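Local coordinates for cytochrome P450 (Novosphingobium aromaticivorans, PDB 3OFT), which is a haem protein of the cytochrome P450 family, named CYP101C1, which holds protoporphyrin IX with its iron inside a mostly helical fold, at residues D265-R277 against P321-H335. Sequence-based numbering, arbitrary orientation.
Sequences DLIPAAADELMRR and PEEVRFDRGLAPIRH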
loop_
_atom_site.group_PDB
_atom_site.type_symbol
_atom_site.label_atom_id
_atom_site.label_comp_id
_atom_site.label_asym_id
_atom_site.label_seq_id
_atom_site.Cartn_x
_atom_site.Cartn_y
_atom_site.Cartn_z
ATOM N N ASP A 265 21.767 5.487 12.861
ATOM C CA ASP A 265 21.628 4.047 13.163
ATOM C C ASP A 265 20.237 3.632 13.704
ATOM O O ASP A 265 19.955 2.444 13.797
ATOM C CB ASP A 265 22.743 3.588 14.136
ATOM C CG ASP A 265 22.776 4.399 15.456
ATOM O OD1 ASP A 265 22.776 5.669 15.397
ATOM O OD2 ASP A 265 22.803 3.784 16.568
ATOM N N LEU A 266 19.391 4.605 14.061
ATOM C CA LEU A 266 18.005 4.402 14.477
ATOM C C LEU A 266 17.032 4.487 13.313
ATOM O O LEU A 266 15.845 4.275 13.491
ATOM C CB LEU A 266 17.579 5.481 15.470
ATOM C CG LEU A 266 17.463 5.287 16.984
ATOM C CD1 LEU A 266 17.814 3.926 17.470
ATOM C CD2 LEU A 266 18.071 6.394 17.829
ATOM N N ILE A 267 17.524 4.822 12.136
ATOM C CA ILE A 267 16.612 4.860 10.959
ATOM C C ILE A 267 15.876 3.540 10.668
ATOM O O ILE A 267 14.662 3.579 10.431
ATOM C CB ILE A 267 17.321 5.498 9.715
ATOM C CG1 ILE A 267 17.425 7.004 9.919
ATOM C CG2 ILE A 267 16.661 5.063 8.340
ATOM C CD1 ILE A 267 18.409 7.696 8.888
ATOM N N PRO A 268 16.570 2.371 10.698
ATOM C CA PRO A 268 15.797 1.142 10.399
ATOM C C PRO A 268 14.678 0.921 11.416
ATOM O O PRO A 268 13.535 0.594 11.032
ATOM C CB PRO A 268 16.863 0.021 10.464
ATOM C CG PRO A 268 18.130 0.755 9.987
ATOM C CD PRO A 268 18.028 2.133 10.640
ATOM N N ALA A 269 14.990 1.100 12.701
ATOM C CA ALA A 269 13.994 0.910 13.721
ATOM C C ALA A 269 12.873 1.951 13.598
ATOM O O ALA A 269 11.704 1.608 13.820
ATOM C CB ALA A 269 14.594 0.898 15.127
ATOM N N ALA A 270 13.218 3.181 13.190
ATOM C CA ALA A 270 12.197 4.231 13.029
ATOM C C ALA A 270 11.305 3.877 11.815
ATOM O O ALA A 270 10.097 4.085 11.869
ATOM C CB ALA A 270 12.837 5.629 12.869
ATOM N N ALA A 271 11.888 3.286 10.769
ATOM C CA ALA A 271 11.106 2.914 9.586
ATOM C C ALA A 271 10.080 1.877 9.960
ATOM O O ALA A 271 8.938 2.013 9.573
ATOM C CB ALA A 271 11.969 2.435 8.433
ATOM N N ASP A 272 10.457 0.887 10.770
ATOM C CA ASP A 272 9.501 -0.122 11.222
ATOM C C ASP A 272 8.374 0.438 12.091
ATOM O O ASP A 272 7.219 0.041 11.933
ATOM C CB ASP A 272 10.213 -1.257 11.971
ATOM C CG ASP A 272 11.041 -2.149 11.063
ATOM O OD1 ASP A 272 10.832 -2.215 9.834
ATOM O OD2 ASP A 272 11.923 -2.819 11.597
ATOM N N GLU A 273 8.715 1.316 13.039
ATOM C CA GLU A 273 7.763 1.941 13.941
ATOM C C GLU A 273 6.842 2.903 13.174
ATOM O O GLU A 273 5.646 2.913 13.404
ATOM C CB GLU A 273 8.491 2.631 15.145
ATOM C CG GLU A 273 7.572 3.231 16.198
ATOM C CD GLU A 273 6.686 2.207 16.958
ATOM O OE1 GLU A 273 6.650 0.998 16.622
ATOM O OE2 GLU A 273 5.998 2.649 17.883
ATOM N N LEU A 274 7.371 3.676 12.236
ATOM C CA LEU A 274 6.495 4.575 11.441
ATOM C C LEU A 274 5.528 3.792 10.527
ATOM O O LEU A 274 4.367 4.187 10.348
ATOM C CB LEU A 274 7.341 5.535 10.597
ATOM C CG LEU A 274 8.121 6.497 11.507
ATOM C CD1 LEU A 274 9.134 7.360 10.746
ATOM C CD2 LEU A 274 7.171 7.353 12.333
ATOM N N MET A 275 6.016 2.689 9.976
ATOM C CA MET A 275 5.158 1.810 9.132
ATOM C C MET A 275 4.032 1.177 9.951
ATOM O O MET A 275 2.904 1.049 9.475
ATOM C CB MET A 275 5.971 0.777 8.352
ATOM C CG MET A 275 6.920 1.455 7.355
ATOM S SD MET A 275 8.118 0.394 6.495
ATOM C CE MET A 275 7.010 -0.421 5.356
ATOM N N ARG A 276 4.312 0.848 11.202
ATOM C CA ARG A 276 3.303 0.320 12.122
ATOM C C ARG A 276 2.324 1.439 12.465
ATOM O O ARG A 276 1.115 1.201 12.580
ATOM C CB ARG A 276 3.993 -0.183 13.429
ATOM C CG ARG A 276 3.040 -0.818 14.400
ATOM C CD ARG A 276 3.524 -0.708 15.866
ATOM N NE ARG A 276 3.771 0.687 16.317
ATOM C CZ ARG A 276 2.835 1.536 16.746
ATOM N NH1 ARG A 276 1.535 1.225 16.738
ATOM N NH2 ARG A 276 3.201 2.761 17.151
ATOM N N ARG A 277 2.860 2.652 12.647
ATOM C CA ARG A 277 2.069 3.783 13.203
ATOM C C ARG A 277 1.074 4.358 12.188
ATOM O O ARG A 277 0.018 4.877 12.574
ATOM C CB ARG A 277 3.029 4.917 13.650
ATOM C CG ARG A 277 2.376 6.243 14.119
ATOM C CD ARG A 277 1.437 6.073 15.338
ATOM N NE ARG A 277 0.775 7.359 15.666
ATOM C CZ ARG A 277 -0.317 7.837 15.074
ATOM N NH1 ARG A 277 -0.884 7.190 14.066
ATOM N NH2 ARG A 277 -0.801 9.021 15.436
ATOM N N PRO A 321 -0.977 2.725 21.132
ATOM C CA PRO A 321 -0.678 2.481 19.703
ATOM C C PRO A 321 -0.300 3.751 18.926
ATOM O O PRO A 321 0.386 3.662 17.918
ATOM C CB PRO A 321 -2.001 1.878 19.174
ATOM C CG PRO A 321 -3.046 2.403 20.113
ATOM C CD PRO A 321 -2.385 2.444 21.466
ATOM N N GLU A 322 -0.727 4.930 19.382
ATOM C CA GLU A 322 -0.413 6.153 18.670
ATOM C C GLU A 322 0.976 6.758 19.023
ATOM O O GLU A 322 1.439 7.702 18.367
ATOM C CB GLU A 322 -1.552 7.175 18.776
ATOM C CG GLU A 322 -2.714 6.809 17.854
ATOM C CD GLU A 322 -3.873 7.750 17.934
ATOM O OE1 GLU A 322 -4.964 7.359 17.469
ATOM O OE2 GLU A 322 -3.699 8.885 18.441
ATOM N N GLU A 323 1.645 6.193 20.021
ATOM C CA GLU A 323 3.023 6.607 20.355
ATOM C C GLU A 323 4.022 5.933 19.422
ATOM O O GLU A 323 3.918 4.736 19.151
ATOM C CB GLU A 323 3.358 6.280 21.836
ATOM C CG GLU A 323 2.394 6.929 22.829
ATOM C CD GLU A 323 2.764 6.722 24.313
ATOM O OE1 GLU A 323 3.844 6.188 24.628
ATOM O OE2 GLU A 323 1.949 7.101 25.178
ATOM N N VAL A 324 4.971 6.701 18.910
ATOM C CA VAL A 324 6.064 6.172 18.118
ATOM C C VAL A 324 7.126 5.878 19.183
ATOM O O VAL A 324 7.627 6.810 19.825
ATOM C CB VAL A 324 6.583 7.226 17.102
ATOM C CG1 VAL A 324 7.885 6.781 16.411
ATOM C CG2 VAL A 324 5.480 7.530 16.043
ATOM N N ARG A 325 7.431 4.603 19.393
ATOM C CA ARG A 325 8.407 4.202 20.421
ATOM C C ARG A 325 9.183 2.973 20.063
ATOM O O ARG A 325 8.750 2.188 19.231
ATOM C CB ARG A 325 7.751 4.019 21.780
ATOM C CG ARG A 325 6.496 3.265 21.795
ATOM C CD ARG A 325 5.812 3.503 23.136
ATOM N NE ARG A 325 6.658 3.029 24.236
ATOM C CZ ARG A 325 6.868 3.676 25.376
ATOM N NH1 ARG A 325 6.304 4.867 25.609
ATOM N NH2 ARG A 325 7.659 3.129 26.297
ATOM N N PHE A 326 10.346 2.823 20.698
ATOM C CA PHE A 326 11.369 1.911 20.213
ATOM C C PHE A 326 11.494 0.674 21.095
ATOM O O PHE A 326 12.391 -0.117 20.902
ATOM C CB PHE A 326 12.721 2.641 20.220
ATOM C CG PHE A 326 12.854 3.692 19.146
ATOM C CD1 PHE A 326 13.261 3.334 17.858
ATOM C CD2 PHE A 326 12.589 5.029 19.424
ATOM C CE1 PHE A 326 13.389 4.317 16.842
ATOM C CE2 PHE A 326 12.716 6.014 18.432
ATOM C CZ PHE A 326 13.111 5.646 17.133
ATOM N N ASP A 327 10.654 0.571 22.103
ATOM C CA ASP A 327 10.749 -0.531 23.081
ATOM C C ASP A 327 9.632 -1.558 22.915
ATOM O O ASP A 327 9.334 -2.317 23.843
ATOM C CB ASP A 327 10.729 0.033 24.507
ATOM C CG ASP A 327 9.450 0.818 24.833
ATOM O OD1 ASP A 327 9.309 1.219 26.007
ATOM O OD2 ASP A 327 8.606 1.094 23.942
ATOM N N ARG A 328 9.005 -1.598 21.738
ATOM C CA ARG A 328 7.913 -2.555 21.528
ATOM C C ARG A 328 8.388 -3.977 21.241
ATOM O O ARG A 328 7.630 -4.925 21.456
ATOM C CB ARG A 328 7.029 -2.118 20.361
ATOM C CG ARG A 328 6.321 -0.781 20.606
ATOM C CD ARG A 328 5.282 -0.499 19.496
ATOM N NE ARG A 328 4.716 0.828 19.670
ATOM C CZ ARG A 328 3.639 1.091 20.411
ATOM N NH1 ARG A 328 2.967 0.123 21.019
ATOM N NH2 ARG A 328 3.202 2.329 20.507
ATOM N N GLY A 329 9.582 -4.136 20.684
ATOM C CA GLY A 329 10.075 -5.486 20.361
ATOM C C GLY A 329 9.109 -6.226 19.432
ATOM O O GLY A 329 8.868 -7.433 19.566
ATOM N N LEU A 330 8.516 -5.487 18.499
ATOM C CA LEU A 330 7.417 -6.005 17.682
ATOM C C LEU A 330 7.918 -6.330 16.288
ATOM O O LEU A 330 8.261 -5.406 15.553
ATOM C CB LEU A 330 6.382 -4.891 17.567
ATOM C CG LEU A 330 4.893 -5.078 17.845
ATOM C CD1 LEU A 330 4.090 -4.287 16.807
ATOM C CD2 LEU A 330 4.402 -6.530 17.996
ATOM N N ALA A 331 8.001 -7.608 15.899
ATOM C CA ALA A 331 8.283 -7.917 14.486
ATOM C C ALA A 331 7.173 -7.347 13.548
ATOM O O ALA A 331 5.969 -7.386 13.899
ATOM C CB ALA A 331 8.457 -9.445 14.270
ATOM N N PRO A 332 7.566 -6.822 12.369
ATOM C CA PRO A 332 6.576 -6.215 11.458
ATOM C C PRO A 332 5.423 -7.178 11.101
ATOM O O PRO A 332 4.307 -6.749 10.927
ATOM C CB PRO A 332 7.410 -5.890 10.233
ATOM C CG PRO A 332 8.760 -5.496 10.856
ATOM C CD PRO A 332 8.947 -6.566 11.906
ATOM N N ILE A 333 5.711 -8.471 11.013
ATOM C CA ILE A 333 4.671 -9.474 10.758
ATOM C C ILE A 333 3.565 -9.500 11.807
ATOM O O ILE A 333 2.441 -9.921 11.504
ATOM C CB ILE A 333 5.322 -10.887 10.475
ATOM C CG1 ILE A 333 4.436 -11.751 9.551
ATOM C CG2 ILE A 333 5.745 -11.565 11.751
ATOM C CD1 ILE A 333 5.214 -12.860 8.821
ATOM N N ARG A 334 3.841 -9.017 13.027
ATOM C CA ARG A 334 2.839 -9.060 14.097
ATOM C C ARG A 334 1.787 -7.961 14.003
ATOM O O ARG A 334 0.772 -8.012 14.693
ATOM C CB ARG A 334 3.485 -9.073 15.480
ATOM C CG ARG A 334 4.032 -10.489 15.812
ATOM C CD ARG A 334 4.803 -10.506 17.115
ATOM N NE ARG A 334 3.928 -10.407 18.286
ATOM C CZ ARG A 334 4.331 -10.069 19.516
ATOM N NH1 ARG A 334 5.603 -9.771 19.756
ATOM N NH2 ARG A 334 3.452 -10.025 20.510
ATOM N N HIS A 335 2.013 -6.973 13.151
ATOM C CA HIS A 335 0.935 -6.025 12.886
ATOM C C HIS A 335 0.474 -6.203 11.432
ATOM O O HIS A 335 0.895 -7.146 10.742
ATOM C CB HIS A 335 1.332 -4.575 13.240
ATOM C CG HIS A 335 2.501 -4.049 12.453
ATOM N ND1 HIS A 335 2.389 -3.618 11.152
ATOM C CD2 HIS A 335 3.783 -3.828 12.812
ATOM C CE1 HIS A 335 3.575 -3.215 10.717
ATOM N NE2 HIS A 335 4.428 -3.292 11.720
HETATM O O HOH W 1 -0.411 10.573 18.098
#
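The guanidinium groups of Arg276 and Arg328 lie over one another's faces, offset toward the rim, with their planes inclined by 40° and Arg328 NE 3.2 Å above the plane of Arg276. At the in-plane edges lie Glu273 CD and Pro321 O for Arg276, and Glu273 OE2 for Arg328. Glu273, Arg276 and Arg328 form a salt-bridge network that matches the Glu-Arg-Arg triad of cytochromes P450, in which the ExxR motif of helix K (267-277) meets an arginine of the meander loop. Glu273, bent at chi2 (64°), brings OE2 to three donors: Arg328 NE on its syn lone pair, Arg276 NH2 from above the carboxylate plane, and Arg325 N on the anti side, tilted out of that plane. The last bond is nearly straight (N-H...O 174°). Arg276 NE completes a side-on grip through Glu273 OE1 (2.9 Å), and the shared carboxylate probably offsets the closeness of the two arginines. Arg276 also holds Pro321 O end-on, while Arg328 reaches the carbonyls of Glu323, Glu319 and Ala320, tying the loop to itself.

The His335 ring has Pro332 O over one face and Arg276 CG over the other, a CH-pi contact of 3.8 Å to the centroid. Beside Arg276, the Met275 side chain comes within about 5 Å of the haem. Near the helix N-terminus, Phe326 turns its edge to Ala269 CB. At the C-terminal end, Arg277 sets its guanidinium face under Glu322 CG, and its NE bonds Glu322 O at 2.8 Å, from above the carbonyl plane.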